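Long-range contacts in 2-oxoglutarate dehydrogenase E3 component (PDB 2YQU), which probably oxidises protein-bound dihydrolipoyl groups back to lipoyl with NAD(+), passing the electrons through a bound FAD: residues I171-G176 with D254-A259; P47-L52 with G179-V184; T137-L142 with V260-Y265. One frame throughout, in Å; residues are numbered along the deposited sequence.

Interaction 1 of 3, residues I171-G176 with D254-A259; sequences IVVGGG and DRVLVA
Val-173 and Val-256 make the closest apolar contact between these two strands. CG2 of Val-173 lies 3.8 Å from CG1 of Val-256, and the two side chains meet at a slant. Val-256 has CG1 anti to its backbone N (chi1 174°), which carries that methyl forward along the strand to Val-173. Its other methyl, CG2, faces back to CB of Ile-171. Ile-171, Val-173, Val-256 and Val-258 share one face of the sheet. Strand 240-245 covers part of it, with Val-243 on both Ile-171 and Val-256. Val-172 and Leu-257 share the other face, where Val-172 CG1 and Leu-257 CD2 are 4.3 Å apart.

The strands run parallel and in register, Ile-171 beside Val-256 and Val-173 beside Val-258. Four backbone bonds join them. Ile-171 N gives to Arg-255 O, and Leu-257 N gives to Ile-171 O at 2.8 Å. Val-173 N then gives to Leu-257 O, also at 2.8 Å, and Ala-259 N gives to Val-173 O at 2.9 Å. Past the last bond, Gly-174 CA makes a CA-H...O contact with Ala-259 O. A side chain at Gly-174 would clash with that oxygen. A water bridges the two segments beyond the sheet, donating to Ala-259 O at 2.7 Å and accepting a weak bond from Gly-176 N. At the other end the guanidinium of Arg-255 turns away to Glu-165 and the carbonyl of Glu-152.

Gly-174 and Gly-176 belong to a GxGxxG sequence between strand 169-173 and helix 177-188, with Gly-176 as the N-cap. These glycines are predicted to bind NAD(+). The parallel pair and its glycine turn are characteristic of a Rossmann-type dinucleotide-binding fold, here the probable NAD(+) domain of this dehydrogenase.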
loop_
_atom_site.group_PDB
_atom_site.type_symbol
_atom_site.label_atom_id
_atom_site.label_comp_id
_atom_site.label_asym_id
_atom_site.label_seq_id
_atom_site.Cartn_x
_atom_site.Cartn_y
_atom_site.Cartn_z
ATOM N N ILE A 171 28.314 -14.548 -4.849
ATOM C CA ILE A 171 27.605 -15.259 -5.902
ATOM C C ILE A 171 26.379 -15.895 -5.267
ATOM O O ILE A 171 26.486 -16.565 -4.251
ATOM C CB ILE A 171 28.489 -16.339 -6.565
ATOM C CG1 ILE A 171 29.670 -15.687 -7.296
ATOM C CG2 ILE A 171 27.670 -17.186 -7.543
ATOM C CD1 ILE A 171 30.757 -16.662 -7.686
ATOM N N VAL A 172 25.221 -15.650 -5.854
ATOM C CA VAL A 172 23.983 -16.321 -5.479
ATOM C C VAL A 172 23.681 -17.398 -6.527
ATOM O O VAL A 172 23.467 -17.106 -7.696
ATOM C CB VAL A 172 22.804 -15.325 -5.407
ATOM C CG1 VAL A 172 21.520 -16.035 -5.003
ATOM C CG2 VAL A 172 23.122 -14.156 -4.463
ATOM N N VAL A 173 23.680 -18.656 -6.098
ATOM C CA VAL A 173 23.308 -19.770 -6.959
ATOM C C VAL A 173 21.812 -20.004 -6.792
ATOM O O VAL A 173 21.365 -20.500 -5.758
ATOM C CB VAL A 173 24.082 -21.065 -6.601
ATOM C CG1 VAL A 173 23.717 -22.199 -7.548
ATOM C CG2 VAL A 173 25.578 -20.815 -6.657
ATOM N N GLY A 174 21.059 -19.645 -7.820
ATOM C CA GLY A 174 19.611 -19.750 -7.809
ATOM C C GLY A 174 18.993 -18.378 -7.977
ATOM O O GLY A 174 19.359 -17.447 -7.265
ATOM N N GLY A 175 18.037 -18.261 -8.894
ATOM C CA GLY A 175 17.411 -16.986 -9.201
ATOM C C GLY A 175 15.980 -16.893 -8.696
ATOM O O GLY A 175 15.170 -16.199 -9.281
ATOM N N GLY A 176 15.678 -17.588 -7.604
ATOM C CA GLY A 176 14.371 -17.508 -6.982
ATOM C C GLY A 176 14.261 -16.328 -6.036
ATOM O O GLY A 176 15.183 -15.533 -5.898
ATOM N N ASP A 254 33.923 -14.201 -2.335
ATOM C CA ASP A 254 34.186 -14.271 -0.898
ATOM C C ASP A 254 33.163 -15.143 -0.173
ATOM O O ASP A 254 33.476 -15.809 0.814
ATOM C CB ASP A 254 34.178 -12.870 -0.296
ATOM C CG ASP A 254 35.248 -11.993 -0.879
ATOM O OD1 ASP A 254 34.940 -11.215 -1.811
ATOM O OD2 ASP A 254 36.427 -12.028 -0.473
ATOM N N ARG A 255 31.923 -15.085 -0.641
ATOM C CA ARG A 255 30.844 -15.931 -0.141
ATOM C C ARG A 255 30.026 -16.406 -1.329
ATOM O O ARG A 255 29.903 -15.706 -2.331
ATOM C CB ARG A 255 29.922 -15.160 0.819
ATOM C CG ARG A 255 30.611 -14.414 1.931
ATOM C CD ARG A 255 31.114 -15.285 3.071
ATOM N NE ARG A 255 31.863 -14.491 4.044
ATOM C CZ ARG A 255 32.558 -14.996 5.063
ATOM N NH1 ARG A 255 32.626 -16.308 5.258
ATOM N NH2 ARG A 255 33.200 -14.180 5.890
ATOM N N VAL A 256 29.477 -17.606 -1.216
ATOM C CA VAL A 256 28.529 -18.111 -2.189
ATOM C C VAL A 256 27.279 -18.547 -1.450
ATOM O O VAL A 256 27.354 -19.337 -0.513
ATOM C CB VAL A 256 29.103 -19.289 -2.999
ATOM C CG1 VAL A 256 28.042 -19.898 -3.907
ATOM C CG2 VAL A 256 30.312 -18.845 -3.798
ATOM N N LEU A 257 26.137 -18.007 -1.859
ATOM C CA LEU A 257 24.842 -18.369 -1.288
ATOM C C LEU A 257 24.198 -19.417 -2.180
ATOM O O LEU A 257 23.916 -19.166 -3.338
ATOM C CB LEU A 257 23.921 -17.146 -1.176
ATOM C CG LEU A 257 22.434 -17.398 -0.860
ATOM C CD1 LEU A 257 22.268 -18.217 0.394
ATOM C CD2 LEU A 257 21.685 -16.077 -0.704
ATOM N N VAL A 258 23.959 -20.593 -1.620
ATOM C CA VAL A 258 23.288 -21.665 -2.330
ATOM C C VAL A 258 21.798 -21.557 -2.004
ATOM O O VAL A 258 21.381 -21.890 -0.905
ATOM C CB VAL A 258 23.864 -23.036 -1.914
ATOM C CG1 VAL A 258 23.138 -24.181 -2.631
ATOM C CG2 VAL A 258 25.364 -23.073 -2.211
ATOM N N ALA A 259 21.020 -21.060 -2.963
ATOM C CA ALA A 259 19.585 -20.803 -2.808
ATOM C C ALA A 259 18.839 -21.322 -4.036
ATOM O O ALA A 259 18.187 -20.570 -4.749
ATOM C CB ALA A 259 19.338 -19.305 -2.636
HETATM O O HOH W 1 16.173 -20.368 -6.524
HETATM O O HOH W 2 17.619 -17.570 -5.395
#

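Interaction 2 of 3, residues P47-L52 with G179-V184; sequences PSKALL and GLELGV. With FAD (flavin-adenine dinucleotide), chain D.
Lys-49 reaches Glu-181 beside the flavin, where helix 45-63 of the FAD-binding part packs on helix 177-188 of the Rossmann-type NAD(+) unit. The axes of the two segments cross at 38° and come within 10.0 Å.

The polar contact is a buried salt bridge. Lys-49 NZ gives to Glu-181 OE2 at 3.0 Å, on the syn side and 25° out of the carboxylate plane. The lysine chain is bent at chi2 and chi3, which folds its ammonium back toward the partner helix. The other carboxylate oxygen, OE1, takes the backbone N-H of Tyr-341. Ser-48 OG accepts from Lys-49 NZ, and its one proton can go to the carbonyl of Gly-44 or to that of Cys-45.

Van der Waals packing comes from Leu-52. Its CD1 lies against the aliphatic part of Glu-181, 4.0 Å from both CB and CG of that residue, and the two side chains cross at about a right angle. A looser apolar contact joins Leu-52 CD2 to Val-184 CG1. Pro-435 of the second subunit packs on Lys-49.

The cofactor contact involves the same ammonium: Lys-49 NZ is hydrogen-bonded to FAD N5, with a modelled distance of 3.1 Å.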
loop_
_atom_site.group_PDB
_atom_site.type_symbol
_atom_site.label_atom_id
_atom_site.label_comp_id
_atom_site.label_asym_id
_atom_site.label_seq_id
_atom_site.Cartn_x
_atom_site.Cartn_y
_atom_site.Cartn_z
ATOM N N PRO A 47 13.517 -11.590 9.514
ATOM C CA PRO A 47 14.868 -11.010 9.416
ATOM C C PRO A 47 15.188 -10.482 8.010
ATOM O O PRO A 47 15.833 -9.435 7.911
ATOM C CB PRO A 47 15.791 -12.167 9.818
ATOM C CG PRO A 47 14.975 -13.401 9.606
ATOM C CD PRO A 47 13.555 -13.011 9.908
ATOM N N SER A 48 14.720 -11.156 6.957
ATOM C CA SER A 48 15.035 -10.734 5.593
ATOM C C SER A 48 14.361 -9.406 5.286
ATOM O O SER A 48 14.981 -8.529 4.685
ATOM C CB SER A 48 14.677 -11.797 4.546
ATOM O OG SER A 48 13.319 -12.187 4.615
ATOM N N LYS A 49 13.108 -9.243 5.714
ATOM C CA LYS A 49 12.419 -7.962 5.495
ATOM C C LYS A 49 13.022 -6.833 6.330
ATOM O O LYS A 49 13.081 -5.696 5.867
ATOM C CB LYS A 49 10.898 -8.084 5.677
ATOM C CG LYS A 49 10.139 -8.224 4.336
ATOM C CD LYS A 49 10.821 -9.226 3.368
ATOM C CE LYS A 49 10.323 -10.618 3.496
ATOM N NZ LYS A 49 11.181 -11.620 2.720
ATOM N N ALA A 50 13.497 -7.141 7.533
ATOM C CA ALA A 50 14.234 -6.159 8.346
ATOM C C ALA A 50 15.445 -5.627 7.571
ATOM O O ALA A 50 15.656 -4.410 7.479
ATOM C CB ALA A 50 14.666 -6.771 9.678
ATOM N N LEU A 51 16.195 -6.534 6.963
ATOM C CA LEU A 51 17.376 -6.167 6.197
ATOM C C LEU A 51 16.996 -5.427 4.925
ATOM O O LEU A 51 17.652 -4.473 4.556
ATOM C CB LEU A 51 18.215 -7.395 5.836
ATOM C CG LEU A 51 18.957 -8.067 7.001
ATOM C CD1 LEU A 51 19.715 -9.262 6.468
ATOM C CD2 LEU A 51 19.910 -7.129 7.722
ATOM N N LEU A 52 15.933 -5.865 4.262
ATOM C CA LEU A 52 15.513 -5.235 3.015
ATOM C C LEU A 52 15.000 -3.805 3.220
ATOM O O LEU A 52 15.341 -2.904 2.448
ATOM C CB LEU A 52 14.437 -6.072 2.320
ATOM C CG LEU A 52 14.982 -7.306 1.591
ATOM C CD1 LEU A 52 13.890 -8.345 1.420
ATOM C CD2 LEU A 52 15.587 -6.921 0.236
ATOM N N GLY A 179 17.013 -15.938 -2.888
ATOM C CA GLY A 179 18.380 -15.597 -3.255
ATOM C C GLY A 179 18.494 -14.206 -3.833
ATOM O O GLY A 179 19.470 -13.511 -3.587
ATOM N N LEU A 180 17.481 -13.802 -4.587
ATOM C CA LEU A 180 17.448 -12.484 -5.206
ATOM C C LEU A 180 17.331 -11.402 -4.140
ATOM O O LEU A 180 18.051 -10.404 -4.170
ATOM C CB LEU A 180 16.273 -12.406 -6.177
ATOM C CG LEU A 180 16.269 -11.288 -7.208
ATOM C CD1 LEU A 180 17.584 -11.221 -7.994
ATOM C CD2 LEU A 180 15.078 -11.495 -8.137
ATOM N N GLU A 181 16.417 -11.603 -3.198
ATOM C CA GLU A 181 16.278 -10.695 -2.062
ATOM C C GLU A 181 17.583 -10.521 -1.296
ATOM O O GLU A 181 17.993 -9.401 -1.015
ATOM C CB GLU A 181 15.192 -11.182 -1.109
ATOM C CG GLU A 181 13.782 -10.912 -1.609
ATOM C CD GLU A 181 12.702 -11.321 -0.624
ATOM O OE1 GLU A 181 11.534 -10.933 -0.836
ATOM O OE2 GLU A 181 13.008 -12.022 0.365
ATOM N N LEU A 182 18.238 -11.627 -0.954
ATOM C CA LEU A 182 19.479 -11.556 -0.186
ATOM C C LEU A 182 20.639 -11.007 -1.028
ATOM O O LEU A 182 21.508 -10.299 -0.502
ATOM C CB LEU A 182 19.807 -12.919 0.450
ATOM C CG LEU A 182 18.757 -13.403 1.459
ATOM C CD1 LEU A 182 19.043 -14.832 1.938
ATOM C CD2 LEU A 182 18.647 -12.472 2.638
ATOM N N GLY A 183 20.615 -11.286 -2.330
ATOM C CA GLY A 183 21.554 -10.703 -3.274
ATOM C C GLY A 183 21.461 -9.188 -3.232
ATOM O O GLY A 183 22.475 -8.500 -3.121
ATOM N N VAL A 184 20.231 -8.678 -3.287
ATOM C CA VAL A 184 19.974 -7.238 -3.277
ATOM C C VAL A 184 20.409 -6.603 -1.948
ATOM O O VAL A 184 20.989 -5.528 -1.946
ATOM C CB VAL A 184 18.485 -6.934 -3.576
ATOM C CG1 VAL A 184 18.098 -5.500 -3.174
ATOM C CG2 VAL A 184 18.187 -7.168 -5.049
HETATM P PA FAD D . 8.166 -23.500 8.995
HETATM O O1A FAD D . 9.440 -23.938 8.375
HETATM O O2A FAD D . 8.043 -21.975 9.116
HETATM O O5B FAD D . 8.010 -24.214 10.419
HETATM C C5B FAD D . 8.315 -25.581 10.551
HETATM C C4B FAD D . 8.793 -25.795 11.971
HETATM O O4B FAD D . 8.713 -27.177 12.256
HETATM C C3B FAD D . 10.249 -25.384 12.175
HETATM O O3B FAD D . 10.342 -24.416 13.196
HETATM C C2B FAD D . 10.955 -26.665 12.576
HETATM O O2B FAD D . 11.919 -26.446 13.581
HETATM C C1B FAD D . 9.810 -27.536 13.066
HETATM N N9A FAD D . 9.963 -28.988 12.934
HETATM C C8A FAD D . 10.233 -29.718 11.804
HETATM N N7A FAD D . 10.223 -31.025 12.120
HETATM C C5A FAD D . 9.951 -31.142 13.441
HETATM C C6A FAD D . 9.823 -32.238 14.290
HETATM N N6A FAD D . 9.820 -33.492 13.845
HETATM N N1A FAD D . 9.527 -31.996 15.606
HETATM C C2A FAD D . 9.354 -30.730 16.109
HETATM N N3A FAD D . 9.473 -29.650 15.259
HETATM C C4A FAD D . 9.776 -29.869 13.958
HETATM N N1 FAD D . 7.489 -16.492 2.929
HETATM C C2 FAD D . 6.610 -15.450 2.721
HETATM O O2 FAD D . 5.398 -15.653 2.599
HETATM N N3 FAD D . 7.087 -14.166 2.646
HETATM C C4 FAD D . 8.434 -13.909 2.766
HETATM O O4 FAD D . 8.768 -12.742 2.891
HETATM C C4X FAD D . 9.338 -14.948 2.983
HETATM N N5 FAD D . 10.695 -14.698 3.108
HETATM C C5X FAD D . 11.566 -15.763 3.327
HETATM C C6 FAD D . 12.934 -15.507 3.450
HETATM C C7 FAD D . 13.828 -16.565 3.669
HETATM C C7M FAD D . 15.280 -16.240 3.901
HETATM C C8 FAD D . 13.352 -17.869 3.769
HETATM C C8M FAD D . 14.220 -18.974 4.313
HETATM C C9 FAD D . 11.985 -18.122 3.641
HETATM C C9A FAD D . 11.086 -17.072 3.411
HETATM N N10 FAD D . 9.718 -17.317 3.269
HETATM C C10 FAD D . 8.854 -16.252 3.061
HETATM C "C1'" FAD D . 9.145 -18.711 3.226
HETATM C "C2'" FAD D . 8.567 -19.032 4.607
HETATM O "O2'" FAD D . 9.574 -18.945 5.603
HETATM C "C3'" FAD D . 7.873 -20.389 4.643
HETATM O "O3'" FAD D . 6.943 -20.476 3.579
HETATM C "C4'" FAD D . 7.117 -20.583 5.953
HETATM O "O4'" FAD D . 7.998 -20.488 7.046
HETATM C "C5'" FAD D . 6.372 -21.923 5.954
HETATM O "O5'" FAD D . 5.743 -22.128 7.200
HETATM P P FAD D . 5.528 -23.614 7.771
HETATM O O1P FAD D . 4.744 -23.537 9.041
HETATM O O2P FAD D . 4.977 -24.542 6.704
HETATM O O3P FAD D . 6.999 -24.181 8.117
#

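Interaction 3 of 3, residues T137-L142 with V260-Y265; sequences TGSAPL and VGRRPY. With FAD (flavin-adenine dinucleotide), chain D.
Strands 139-141 and 262-264 run antiparallel, with Ala-140 and Arg-263 as a hydrogen-bonded pair. Ala-140 N gives to Arg-263 O, and Arg-263 N returns a bond to Ala-140 O at 2.9 Å. Tyr-265 N to Gly-138 O and Leu-142 N to Gly-261 O extend the ladder at either end.

Arg-262 carries the polar side-chain contact. Its NE gives to Ser-139 OG at 2.8 Å, 18° out of the guanidinium plane, and NH2 adds a weak bond to the same oxygen. The bend at chi3 (64°) folds the guanidinium back over the neighbouring strand. One face lies over the Ala-140 to Pro-141 peptide, with Ala-140 C 3.9 Å from its plane. FAD C8M lies over the opposite face. Ser-139 OG is also bonded to Asp-302. An alanine in place of Arg-262 would remove the guanidinium, and would probably cost Ser-139 OG the N-H bonds from it and leave the flavin methyl without the flat group against it. A water accepts from Ser-139 N and Arg-262 NH2 and donates to the phosphate oxygen FAD O1A.

Thr-137 OG1 gives to Tyr-265 O at 2.8 Å. Its methyl CG2 turns to the adenine, 3.3 Å from FAD N7A. The Tyr-265 ring meets that nitrogen with its edge, CE2 being 3.6 Å from FAD N7A. On the same residue, CD1 touches Ala-140 CB. At the other end, Leu-142 CD2 packs across Val-260 CG2 at 3.8 Å.

Gly-138 has positive phi, and a side chain there would strike FAD O1A. This two-stranded ribbon, where the chain leaves and re-enters the FAD domain, lines the pocket from adenine to flavin. It is characteristic of the FAD site in the pyridine nucleotide-disulphide oxidoreductase family.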
loop_
_atom_site.group_PDB
_atom_site.type_symbol
_atom_site.label_atom_id
_atom_site.label_comp_id
_atom_site.label_asym_id
_atom_site.label_seq_id
_atom_site.Cartn_x
_atom_site.Cartn_y
_atom_site.Cartn_z
ATOM N N THR A 137 5.725 -29.315 9.609
ATOM C CA THR A 137 7.183 -29.375 9.757
ATOM C C THR A 137 7.992 -28.553 8.749
ATOM O O THR A 137 9.222 -28.502 8.822
ATOM C CB THR A 137 7.648 -30.855 9.693
ATOM O OG1 THR A 137 7.032 -31.538 8.594
ATOM C CG2 THR A 137 7.187 -31.607 10.910
ATOM N N GLY A 138 7.315 -27.920 7.800
ATOM C CA GLY A 138 7.947 -26.925 6.951
ATOM C C GLY A 138 8.909 -27.491 5.925
ATOM O O GLY A 138 8.702 -28.588 5.395
ATOM N N SER A 139 9.972 -26.735 5.661
ATOM C CA SER A 139 10.970 -27.098 4.655
ATOM C C SER A 139 12.386 -26.809 5.153
ATOM O O SER A 139 12.585 -26.345 6.276
ATOM C CB SER A 139 10.718 -26.343 3.352
ATOM O OG SER A 139 10.753 -24.952 3.574
ATOM N N ALA A 140 13.363 -27.115 4.306
ATOM C CA ALA A 140 14.766 -26.840 4.594
ATOM C C ALA A 140 15.462 -26.473 3.293
ATOM O O ALA A 140 14.986 -26.830 2.220
ATOM C CB ALA A 140 15.418 -28.067 5.217
ATOM N N PRO A 141 16.582 -25.758 3.355
ATOM C CA PRO A 141 17.341 -25.476 2.135
ATOM C C PRO A 141 17.687 -26.748 1.361
ATOM O O PRO A 141 18.078 -27.747 1.963
ATOM C CB PRO A 141 18.607 -24.807 2.665
ATOM C CG PRO A 141 18.174 -24.171 3.912
ATOM C CD PRO A 141 17.208 -25.142 4.537
ATOM N N LEU A 142 17.505 -26.697 0.047
ATOM C CA LEU A 142 17.915 -27.764 -0.855
ATOM C C LEU A 142 19.403 -27.602 -1.101
ATOM O O LEU A 142 19.845 -26.569 -1.603
ATOM C CB LEU A 142 17.163 -27.678 -2.183
ATOM C CG LEU A 142 17.479 -28.757 -3.234
ATOM C CD1 LEU A 142 16.802 -30.067 -2.876
ATOM C CD2 LEU A 142 17.047 -28.309 -4.624
ATOM N N VAL A 260 18.945 -22.628 -4.270
ATOM C CA VAL A 260 18.337 -23.273 -5.437
ATOM C C VAL A 260 16.963 -23.889 -5.148
ATOM O O VAL A 260 16.403 -24.601 -5.992
ATOM C CB VAL A 260 19.260 -24.365 -6.001
ATOM C CG1 VAL A 260 20.560 -23.739 -6.480
ATOM C CG2 VAL A 260 19.535 -25.447 -4.942
ATOM N N GLY A 261 16.435 -23.625 -3.959
ATOM C CA GLY A 261 15.110 -24.086 -3.588
ATOM C C GLY A 261 15.050 -24.552 -2.159
ATOM O O GLY A 261 16.042 -24.514 -1.442
ATOM N N ARG A 262 13.861 -24.968 -1.740
ATOM C CA ARG A 262 13.673 -25.602 -0.449
ATOM C C ARG A 262 12.862 -26.874 -0.622
ATOM O O ARG A 262 12.019 -26.980 -1.505
ATOM C CB ARG A 262 12.977 -24.644 0.524
ATOM C CG ARG A 262 13.816 -23.430 0.885
ATOM C CD ARG A 262 13.091 -22.442 1.789
ATOM N NE ARG A 262 12.767 -23.035 3.091
ATOM C CZ ARG A 262 13.596 -23.095 4.122
ATOM N NH1 ARG A 262 14.820 -22.604 4.044
ATOM N NH2 ARG A 262 13.194 -23.652 5.258
ATOM N N ARG A 263 13.146 -27.847 0.231
ATOM C CA ARG A 263 12.556 -29.169 0.138
ATOM C C ARG A 263 11.718 -29.426 1.380
ATOM O O ARG A 263 12.140 -29.112 2.482
ATOM C CB ARG A 263 13.669 -30.214 0.038
ATOM C CG ARG A 263 13.191 -31.610 -0.291
ATOM C CD ARG A 263 14.303 -32.594 -0.634
ATOM N NE ARG A 263 13.821 -33.635 -1.539
ATOM C CZ ARG A 263 13.342 -34.824 -1.171
ATOM N NH1 ARG A 263 12.926 -35.680 -2.108
ATOM N NH2 ARG A 263 13.274 -35.165 0.114
ATOM N N PRO A 264 10.531 -30.003 1.206
ATOM C CA PRO A 264 9.681 -30.357 2.346
ATOM C C PRO A 264 10.492 -31.152 3.370
ATOM O O PRO A 264 11.250 -32.030 2.968
ATOM C CB PRO A 264 8.581 -31.231 1.719
ATOM C CG PRO A 264 8.597 -30.954 0.281
ATOM C CD PRO A 264 9.922 -30.363 -0.085
ATOM N N TYR A 265 10.351 -30.824 4.652
ATOM C CA TYR A 265 11.168 -31.403 5.717
ATOM C C TYR A 265 10.354 -32.366 6.593
ATOM O O TYR A 265 9.403 -31.964 7.262
ATOM C CB TYR A 265 11.768 -30.281 6.578
ATOM C CG TYR A 265 12.713 -30.769 7.661
ATOM C CD1 TYR A 265 14.052 -31.040 7.374
ATOM C CD2 TYR A 265 12.269 -30.963 8.963
ATOM C CE1 TYR A 265 14.915 -31.480 8.355
ATOM C CE2 TYR A 265 13.122 -31.412 9.949
ATOM C CZ TYR A 265 14.453 -31.659 9.641
ATOM O OH TYR A 265 15.309 -32.112 10.620
HETATM P PA FAD D . 8.166 -23.500 8.995
HETATM O O1A FAD D . 9.440 -23.938 8.375
HETATM O O2A FAD D . 8.043 -21.975 9.116
HETATM O O5B FAD D . 8.010 -24.214 10.419
HETATM C C5B FAD D . 8.315 -25.581 10.551
HETATM C C4B FAD D . 8.793 -25.795 11.971
HETATM O O4B FAD D . 8.713 -27.177 12.256
HETATM C C3B FAD D . 10.249 -25.384 12.175
HETATM O O3B FAD D . 10.342 -24.416 13.196
HETATM C C2B FAD D . 10.955 -26.665 12.576
HETATM O O2B FAD D . 11.919 -26.446 13.581
HETATM C C1B FAD D . 9.810 -27.536 13.066
HETATM N N9A FAD D . 9.963 -28.988 12.934
HETATM C C8A FAD D . 10.233 -29.718 11.804
HETATM N N7A FAD D . 10.223 -31.025 12.120
HETATM C C5A FAD D . 9.951 -31.142 13.441
HETATM C C6A FAD D . 9.823 -32.238 14.290
HETATM N N6A FAD D . 9.820 -33.492 13.845
HETATM N N1A FAD D . 9.527 -31.996 15.606
HETATM C C2A FAD D . 9.354 -30.730 16.109
HETATM N N3A FAD D . 9.473 -29.650 15.259
HETATM C C4A FAD D . 9.776 -29.869 13.958
HETATM N N1 FAD D . 7.489 -16.492 2.929
HETATM C C2 FAD D . 6.610 -15.450 2.721
HETATM O O2 FAD D . 5.398 -15.653 2.599
HETATM N N3 FAD D . 7.087 -14.166 2.646
HETATM C C4 FAD D . 8.434 -13.909 2.766
HETATM O O4 FAD D . 8.768 -12.742 2.891
HETATM C C4X FAD D . 9.338 -14.948 2.983
HETATM N N5 FAD D . 10.695 -14.698 3.108
HETATM C C5X FAD D . 11.566 -15.763 3.327
HETATM C C6 FAD D . 12.934 -15.507 3.450
HETATM C C7 FAD D . 13.828 -16.565 3.669
HETATM C C7M FAD D . 15.280 -16.240 3.901
HETATM C C8 FAD D . 13.352 -17.869 3.769
HETATM C C8M FAD D . 14.220 -18.974 4.313
HETATM C C9 FAD D . 11.985 -18.122 3.641
HETATM C C9A FAD D . 11.086 -17.072 3.411
HETATM N N10 FAD D . 9.718 -17.317 3.269
HETATM C C10 FAD D . 8.854 -16.252 3.061
HETATM C "C1'" FAD D . 9.145 -18.711 3.226
HETATM C "C2'" FAD D . 8.567 -19.032 4.607
HETATM O "O2'" FAD D . 9.574 -18.945 5.603
HETATM C "C3'" FAD D . 7.873 -20.389 4.643
HETATM O "O3'" FAD D . 6.943 -20.476 3.579
HETATM C "C4'" FAD D . 7.117 -20.583 5.953
HETATM O "O4'" FAD D . 7.998 -20.488 7.046
HETATM C "C5'" FAD D . 6.372 -21.923 5.954
HETATM O "O5'" FAD D . 5.743 -22.128 7.200
HETATM P P FAD D . 5.528 -23.614 7.771
HETATM O O1P FAD D . 4.744 -23.537 9.041
HETATM O O2P FAD D . 4.977 -24.542 6.704
HETATM O O3P FAD D . 6.999 -24.181 8.117
HETATM O O HOH W 3 10.045 -23.795 5.944
HETATM O O HOH W 4 19.368 -23.897 -1.482
#

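All three interactions lie in the pyridine nucleotide-disulphide oxidoreductase range. The order along the chain is 47-52, 137-142, 171-176, 179-184, 254-259, 260-265. Interaction 1 is thus nested within the loop closed by interaction 3, while interaction 2 crosses both. Interactions 1 and 2 have centres about 12 Å apart and touch: strand 169-173 leads into helix 177-188, and Leu-257 CD2 lies 3.9 Å from Leu-182 CB. Interaction 3 lies about 16 Å from interaction 1, centre to centre, and strand 255-258 is followed, after a short loop, by strand 262-264. Interactions 2 and 3 do not touch, yet both meet FAD. Together they join the parallel sheet of the probable NAD(+) unit to the flavin site.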